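Local atomic coordinates of DNA translocase coupling protein (Clostridium perfringens, PDB entry 6O1W), a protein that probably binds ATP and DNA and acts as an FtsK/SpoIIIE-type translocase that couples ATP use to plasmid DNA transfer during conjugation. Residues A92-Y97 with Q116-N121; L153-A158 with N352-L357; D234-L239 with I276-P281. All coordinates share one frame; numbering follows the deposited sequence.

Contact 1: A92-Y97 with Q116-N121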
# COMPACT_ATOMS: atom_id res chain seq x y z
N ALA A 92 -3.44 -13.44 -15.96
CA ALA A 92 -3.35 -12.64 -14.73
C ALA A 92 -3.26 -11.16 -15.14
O ALA A 92 -2.19 -10.55 -15.13
CB ALA A 92 -2.14 -13.06 -13.89
N LYS A 93 -4.42 -10.60 -15.52
CA LYS A 93 -4.53 -9.25 -16.04
C LYS A 93 -4.96 -8.21 -14.99
O LYS A 93 -5.91 -8.42 -14.23
CB LYS A 93 -5.46 -9.23 -17.26
CG LYS A 93 -5.28 -8.00 -18.16
CD LYS A 93 -4.44 -8.29 -19.41
CE LYS A 93 -4.14 -7.03 -20.20
NZ LYS A 93 -3.35 -7.30 -21.42
N ILE A 94 -4.20 -7.12 -14.93
CA ILE A 94 -4.45 -5.94 -14.08
C ILE A 94 -3.98 -4.74 -14.90
O ILE A 94 -3.00 -4.87 -15.62
CB ILE A 94 -3.84 -5.98 -12.63
CG1 ILE A 94 -2.35 -6.33 -12.59
CG2 ILE A 94 -4.63 -6.89 -11.71
CD1 ILE A 94 -1.80 -6.42 -11.17
N PRO A 95 -4.63 -3.55 -14.78
CA PRO A 95 -4.18 -2.41 -15.58
C PRO A 95 -2.79 -1.91 -15.24
O PRO A 95 -2.27 -2.20 -14.16
CB PRO A 95 -5.25 -1.34 -15.30
CG PRO A 95 -6.41 -2.07 -14.73
CD PRO A 95 -5.81 -3.21 -13.97
N LYS A 96 -2.18 -1.16 -16.16
CA LYS A 96 -0.85 -0.57 -15.96
C LYS A 96 -1.02 0.94 -15.70
O LYS A 96 -0.05 1.66 -15.43
CB LYS A 96 0.05 -0.83 -17.18
CG LYS A 96 0.35 -2.30 -17.43
CD LYS A 96 1.52 -2.47 -18.39
CE LYS A 96 2.00 -3.91 -18.45
NZ LYS A 96 3.32 -4.04 -19.12
N TYR A 97 -2.28 1.40 -15.80
CA TYR A 97 -2.72 2.76 -15.54
C TYR A 97 -4.19 2.70 -15.22
O TYR A 97 -4.97 2.09 -15.95
CB TYR A 97 -2.47 3.69 -16.74
CG TYR A 97 -2.89 5.12 -16.50
CD1 TYR A 97 -2.31 5.88 -15.48
CD2 TYR A 97 -3.84 5.73 -17.31
CE1 TYR A 97 -2.68 7.20 -15.26
CE2 TYR A 97 -4.21 7.06 -17.11
CZ TYR A 97 -3.64 7.78 -16.08
OH TYR A 97 -4.00 9.10 -15.89
N GLN A 116 -7.28 -1.67 -8.38
CA GLN A 116 -7.73 -2.91 -9.01
C GLN A 116 -6.80 -4.08 -8.88
O GLN A 116 -5.62 -3.96 -9.20
CB GLN A 116 -7.97 -2.67 -10.52
CG GLN A 116 -8.96 -3.66 -11.12
CD GLN A 116 -9.26 -3.38 -12.57
OE1 GLN A 116 -9.56 -2.26 -12.98
NE2 GLN A 116 -9.20 -4.42 -13.38
N THR A 117 -7.36 -5.25 -8.51
CA THR A 117 -6.64 -6.52 -8.43
C THR A 117 -7.16 -7.45 -9.58
O THR A 117 -7.83 -6.96 -10.48
CB THR A 117 -6.64 -7.11 -6.99
OG1 THR A 117 -5.64 -8.13 -6.92
CG2 THR A 117 -8.00 -7.67 -6.57
N PHE A 118 -6.80 -8.74 -9.57
CA PHE A 118 -7.17 -9.72 -10.62
C PHE A 118 -8.68 -9.94 -10.74
O PHE A 118 -9.20 -9.93 -11.85
CB PHE A 118 -6.42 -11.05 -10.44
CG PHE A 118 -4.93 -10.86 -10.32
CD1 PHE A 118 -4.15 -10.60 -11.44
CD2 PHE A 118 -4.31 -10.85 -9.07
CE1 PHE A 118 -2.77 -10.38 -11.33
CE2 PHE A 118 -2.93 -10.59 -8.96
CZ PHE A 118 -2.17 -10.37 -10.09
N SER A 119 -9.36 -10.14 -9.60
CA SER A 119 -10.80 -10.33 -9.51
C SER A 119 -11.35 -9.22 -8.63
O SER A 119 -11.29 -9.33 -7.40
CB SER A 119 -11.13 -11.69 -8.89
OG SER A 119 -10.58 -12.77 -9.62
N GLY A 120 -11.80 -8.14 -9.26
CA GLY A 120 -12.39 -6.99 -8.57
C GLY A 120 -11.43 -5.94 -8.05
O GLY A 120 -10.22 -5.99 -8.31
N ASN A 121 -11.98 -4.98 -7.31
CA ASN A 121 -11.24 -3.87 -6.72
C ASN A 121 -10.87 -4.14 -5.27
O ASN A 121 -11.48 -4.98 -4.60
CB ASN A 121 -12.06 -2.58 -6.81
CG ASN A 121 -12.24 -2.09 -8.23
OD1 ASN A 121 -11.36 -2.21 -9.09
ND2 ASN A 121 -13.39 -1.53 -8.50
O HOH W 1 -7.92 -6.84 -13.35
O HOH W 2 -7.64 -10.51 -14.43

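Contact 2: L153-A158 with N352-L357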
# COMPACT_ATOMS: atom_id res chain seq x y z
N LEU A 153 -12.95 9.88 1.92
CA LEU A 153 -13.45 10.18 3.26
C LEU A 153 -13.98 11.60 3.40
O LEU A 153 -14.98 11.79 4.09
CB LEU A 153 -12.41 9.85 4.33
CG LEU A 153 -12.04 8.37 4.37
CD1 LEU A 153 -10.86 8.14 5.30
CD2 LEU A 153 -13.28 7.50 4.71
N LEU A 154 -13.34 12.58 2.74
CA LEU A 154 -13.82 13.98 2.74
C LEU A 154 -15.21 14.05 2.06
O LEU A 154 -16.07 14.81 2.50
CB LEU A 154 -12.84 14.90 1.99
CG LEU A 154 -11.53 15.26 2.71
CD1 LEU A 154 -10.66 16.10 1.84
CD2 LEU A 154 -11.80 15.99 4.04
N LYS A 155 -15.42 13.21 1.02
CA LYS A 155 -16.68 13.09 0.27
C LYS A 155 -17.73 12.37 1.10
O LYS A 155 -18.90 12.50 0.79
CB LYS A 155 -16.47 12.32 -1.07
CG LYS A 155 -15.80 13.14 -2.17
CD LYS A 155 -16.78 14.10 -2.84
CE LYS A 155 -17.52 13.48 -4.00
NZ LYS A 155 -18.78 14.22 -4.28
N GLN A 156 -17.33 11.60 2.14
CA GLN A 156 -18.30 10.93 3.04
C GLN A 156 -18.54 11.77 4.28
O GLN A 156 -19.24 11.32 5.18
CB GLN A 156 -17.86 9.52 3.42
CG GLN A 156 -17.72 8.61 2.21
CD GLN A 156 -17.12 7.27 2.51
OE1 GLN A 156 -16.72 6.97 3.63
NE2 GLN A 156 -17.05 6.42 1.51
N GLY A 157 -17.97 12.97 4.32
CA GLY A 157 -18.18 13.90 5.44
C GLY A 157 -17.17 13.84 6.57
O GLY A 157 -17.42 14.44 7.62
N ALA A 158 -16.03 13.15 6.40
CA ALA A 158 -15.04 13.08 7.49
C ALA A 158 -14.33 14.42 7.70
O ALA A 158 -14.29 15.26 6.79
CB ALA A 158 -13.99 12.01 7.18
N ASN A 352 -14.39 22.75 -3.45
CA ASN A 352 -15.76 23.28 -3.42
C ASN A 352 -16.82 22.19 -3.33
O ASN A 352 -17.83 22.43 -2.68
CB ASN A 352 -16.03 24.26 -4.58
CG ASN A 352 -15.40 23.91 -5.92
OD1 ASN A 352 -16.10 23.51 -6.87
ND2 ASN A 352 -14.08 24.08 -6.05
N LYS A 353 -16.57 20.98 -3.86
CA LYS A 353 -17.49 19.85 -3.70
C LYS A 353 -17.63 19.45 -2.21
O LYS A 353 -18.73 19.15 -1.76
CB LYS A 353 -17.08 18.65 -4.55
CG LYS A 353 -17.33 18.80 -6.04
CD LYS A 353 -16.72 17.63 -6.81
CE LYS A 353 -17.46 17.30 -8.07
NZ LYS A 353 -16.81 16.18 -8.81
N ILE A 354 -16.52 19.50 -1.44
CA ILE A 354 -16.48 19.18 -0.01
C ILE A 354 -17.15 20.24 0.84
O ILE A 354 -17.85 19.91 1.81
CB ILE A 354 -15.03 18.87 0.48
CG1 ILE A 354 -14.34 17.79 -0.36
CG2 ILE A 354 -14.98 18.55 1.99
CD1 ILE A 354 -15.12 16.48 -0.55
N LEU A 355 -16.88 21.53 0.54
CA LEU A 355 -17.44 22.65 1.29
C LEU A 355 -18.96 22.71 1.13
O LEU A 355 -19.65 23.01 2.10
CB LEU A 355 -16.77 23.98 0.90
CG LEU A 355 -15.27 24.12 1.26
CD1 LEU A 355 -14.64 25.34 0.60
CD2 LEU A 355 -15.06 24.17 2.76
N LYS A 356 -19.48 22.31 -0.07
CA LYS A 356 -20.91 22.21 -0.37
C LYS A 356 -21.62 21.19 0.54
O LYS A 356 -22.80 21.37 0.83
CB LYS A 356 -21.16 21.91 -1.86
CG LYS A 356 -20.95 23.11 -2.80
CD LYS A 356 -22.10 24.13 -2.79
CE LYS A 356 -21.86 25.29 -3.73
NZ LYS A 356 -22.86 26.38 -3.53
N LEU A 357 -20.89 20.14 1.02
CA LEU A 357 -21.38 19.17 2.02
C LEU A 357 -21.36 19.97 3.34
O LEU A 357 -20.40 19.88 4.12
CB LEU A 357 -20.39 17.98 2.16
CG LEU A 357 -20.63 16.70 1.37
CD1 LEU A 357 -19.79 16.69 0.11
CD2 LEU A 357 -20.22 15.50 2.20

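Contact 3: D234-L239 with I276-P281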
# COMPACT_ATOMS: atom_id res chain seq x y z
N ASP A 234 2.07 12.33 6.05
CA ASP A 234 2.81 12.23 4.79
C ASP A 234 4.09 11.42 4.94
O ASP A 234 4.40 10.62 4.06
CB ASP A 234 3.14 13.62 4.23
CG ASP A 234 3.78 13.54 2.84
OD1 ASP A 234 3.04 13.27 1.85
OD2 ASP A 234 5.01 13.74 2.74
N GLU A 235 4.81 11.59 6.07
CA GLU A 235 6.05 10.84 6.25
C GLU A 235 6.23 10.50 7.70
O GLU A 235 6.45 11.40 8.52
CB GLU A 235 7.25 11.62 5.64
CG GLU A 235 8.62 10.96 5.83
CD GLU A 235 8.66 9.48 5.47
OE1 GLU A 235 8.50 9.15 4.27
OE2 GLU A 235 8.80 8.65 6.40
N LEU A 236 6.14 9.19 8.02
CA LEU A 236 6.28 8.69 9.39
C LEU A 236 7.66 8.99 9.98
O LEU A 236 7.74 9.24 11.19
CB LEU A 236 5.98 7.18 9.47
CG LEU A 236 5.81 6.52 10.87
CD1 LEU A 236 4.75 7.21 11.72
CD2 LEU A 236 5.50 5.06 10.75
N ALA A 237 8.74 9.01 9.15
CA ALA A 237 10.10 9.32 9.63
C ALA A 237 10.20 10.69 10.32
O ALA A 237 10.98 10.82 11.25
CB ALA A 237 11.11 9.22 8.49
N GLU A 238 9.39 11.68 9.90
CA GLU A 238 9.35 13.03 10.51
C GLU A 238 8.87 13.00 12.00
O GLU A 238 9.20 13.90 12.77
CB GLU A 238 8.46 13.97 9.68
CG GLU A 238 9.09 14.36 8.34
CD GLU A 238 8.20 15.01 7.30
OE1 GLU A 238 7.00 15.26 7.57
OE2 GLU A 238 8.71 15.25 6.18
N LEU A 239 8.10 11.96 12.37
CA LEU A 239 7.61 11.79 13.74
C LEU A 239 8.40 10.71 14.51
O LEU A 239 8.49 10.80 15.73
CB LEU A 239 6.12 11.38 13.73
CG LEU A 239 5.06 12.38 13.21
CD1 LEU A 239 3.70 11.76 13.25
CD2 LEU A 239 5.03 13.67 14.05
N ILE A 276 -0.80 6.54 7.05
CA ILE A 276 0.63 6.83 7.17
C ILE A 276 1.44 6.51 5.91
O ILE A 276 1.38 5.39 5.41
CB ILE A 276 1.23 6.07 8.39
CG1 ILE A 276 0.36 6.21 9.65
CG2 ILE A 276 2.68 6.51 8.65
CD1 ILE A 276 0.62 5.14 10.70
N GLY A 277 2.25 7.46 5.48
CA GLY A 277 3.20 7.27 4.39
C GLY A 277 4.60 7.06 4.93
O GLY A 277 4.99 7.66 5.94
N VAL A 278 5.35 6.15 4.28
CA VAL A 278 6.75 5.85 4.61
C VAL A 278 7.56 5.72 3.32
O VAL A 278 7.27 4.89 2.46
CB VAL A 278 6.96 4.63 5.56
CG1 VAL A 278 6.69 4.98 7.01
CG2 VAL A 278 6.11 3.45 5.16
N GLN A 279 8.60 6.54 3.18
CA GLN A 279 9.43 6.46 1.99
C GLN A 279 10.56 5.39 2.07
O GLN A 279 10.88 4.72 1.08
CB GLN A 279 10.03 7.83 1.68
CG GLN A 279 10.63 7.90 0.29
CD GLN A 279 11.53 9.09 0.20
OE1 GLN A 279 12.75 8.98 0.33
NE2 GLN A 279 10.92 10.25 0.00
N ARG A 280 11.17 5.29 3.25
CA ARG A 280 12.31 4.43 3.50
C ARG A 280 12.02 3.56 4.72
O ARG A 280 12.15 4.04 5.85
CB ARG A 280 13.56 5.33 3.72
CG ARG A 280 14.89 4.67 3.41
CD ARG A 280 16.09 5.47 3.93
NE ARG A 280 15.95 5.83 5.34
CZ ARG A 280 16.26 5.03 6.36
NH1 ARG A 280 16.80 3.84 6.14
NH2 ARG A 280 16.07 5.44 7.60
N PRO A 281 11.55 2.31 4.52
CA PRO A 281 11.27 1.44 5.68
C PRO A 281 12.54 1.20 6.48
O PRO A 281 13.60 0.99 5.92
CB PRO A 281 10.75 0.15 5.04
CG PRO A 281 10.31 0.57 3.65
CD PRO A 281 11.31 1.59 3.26
O HOH W 3 10.84 7.07 5.55

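Contact 1: A92-Y97 with Q116-N121
I94 packs its CG2 branch against the turn of a beta hairpin, made by strands 111-116 and 121-125, and against the F118 ring carried by that turn. A T117 N to G120 O backbone bond closes the turn. Segment 92-97 belongs to the connection from the four-stranded N-terminal sheet to the sheet that bears the ATP site, a linker seated on the edge of the domain it enters. The tight part is mostly apolar. I94 CG2 lies over one face of the F118 ring, 4.2 Å from its centroid and 27° off the normal, and also reaches T117 C at 3.4 Å. A chi1 of 51° sets I94 CG1 between the backbone N and C, which carries CD1 to the ring near CE1 and CZ. A92 CB meets the same ring obliquely, 3.8 Å from F118 CE1, while A92 O lies in the ring plane at its edge. Beyond I94, the extended Q116 side chain crosses P95 at about a right angle, its OE1 3.6 Å from P95 CG.

The other side is wet, and no direct hydrogen bond joins the segments there. One water links K93 O to F118 O. A second accepts from Q116 NE2 at 2.7 Å and donates to T117 O at 2.9 Å and to K93 O at 2.7 Å, giving that carbonyl two water donors.

Contact 2: L153-A158 with N352-L357
I354, on the last turn of the C-terminal helix 351-356, and L357, just beyond it, press against L154, K155 and G157, where helix 142-155 runs out. Helix 142-155 starts at the predicted ATP-binding loop, and the contact lies at its far end, at the surface.

Apolar contacts come first. I354 CD1, the tip of that side chain, does most of the touching: it lies 3.8 Å from L154 CB and 3.6 Å from L154 C, so it rests on backbone as much as on side chain. K155 leaves its helix pointing away, but bends at both chi2 (-79°) and chi3 (-88°), which folds its aliphatic part back across I354 and brings K155 CD within 3.7 Å of I354 CD1. L357 uses a single methyl, CD2, which lies 3.6 Å from K155 O and 4.0 Å from G157 N.

Backbone bonds shape the surface these methyls meet. G157, at phi 92°, is the C-prime residue of a Schellman motif: A158 N binds L153 O at 2.9 Å and G157 N binds L154 O at 3.2 Å. L153 O also accepts from Q156 N, the two donors arriving from opposite faces of its plane.

Charge is marginal. K155 NZ and K353 NZ stand 5.3 Å apart, and D102, touched by K155 and in a long, weak ion pair with K353, may ease their repulsion.

With no hydrogen bond or salt bridge across it, the interface rests on van der Waals contact of I354 CD1 and L357 CD2 with the helix end, an attachment with little directional demand.

Contact 3: D234-L239 with I276-P281
E235 and L236 meet G277 and Q279 at the ends of two neighbouring parallel strands, 229-233 and 272-278, in the core of the P-loop NTPase fold. Strand 272-278 lies between strand 229-233 and strand 132-135, which leads into the ATP-binding loop, an order characteristic of the ASCE division. Hydrophobic strand 229-233 followed by D234 and E235 is consistent with a Walker B motif, and D234 makes a weak hydrogen bond from OD1 to S143 OG of the predicted ATP site and long, weak ion pairs to R147 and K166.

The polar atoms show how a strand end is satisfied. L236 N donates to G277 O at 2.8 Å, approaching nearly end-on with a C=O...N angle of 172°. The same carbonyl receives a CA-H...O contact from E235 CA at 3.4 Å. On the side chain of E235, chi2 of 48° bends the chain so that the carboxylate reaches the residues just after strand 272-278. There each oxygen has its own backbone donor. E235 OE1 accepts from Q279 N at 2.8 Å through its syn lone pair, though the bond is bent, 138° at the hydrogen. E235 OE2 turns its anti lone pair to A237 N, capping the start of helix 237-240, and also receives a water at 2.7 Å; that water accepts from R280 N at 2.9 Å. Ties to three amides, one through water, thus fix the carboxylate's rotation.

Alongside these bonds the apolar packing is tight: L236 CB touches both I276 CG2, at 3.5 Å, and V278 CG1, at 3.4 Å, closer than usual for carbon pairs.

The three contacts show how chemistry can follow position in a fold. Contact 3 is buried and joins two adjacent central strands beside the predicted ATP-binding loop; it alone has direct hydrogen bonds between its segments. Contact 2, at the surface, sets one helix end against another and is almost wholly apolar. Contact 1 is partly buried at the hairpin edge of the large sheet that holds contact 3, and combines packing on a single aromatic ring with water bridges. Contacts 2 and 3 share a link through helix 142-155, which begins near contact 3 and ends in contact 2, yet their centres are 26 Å apart. Contacts 1 and 3 lie on opposite sides of the chain's centre.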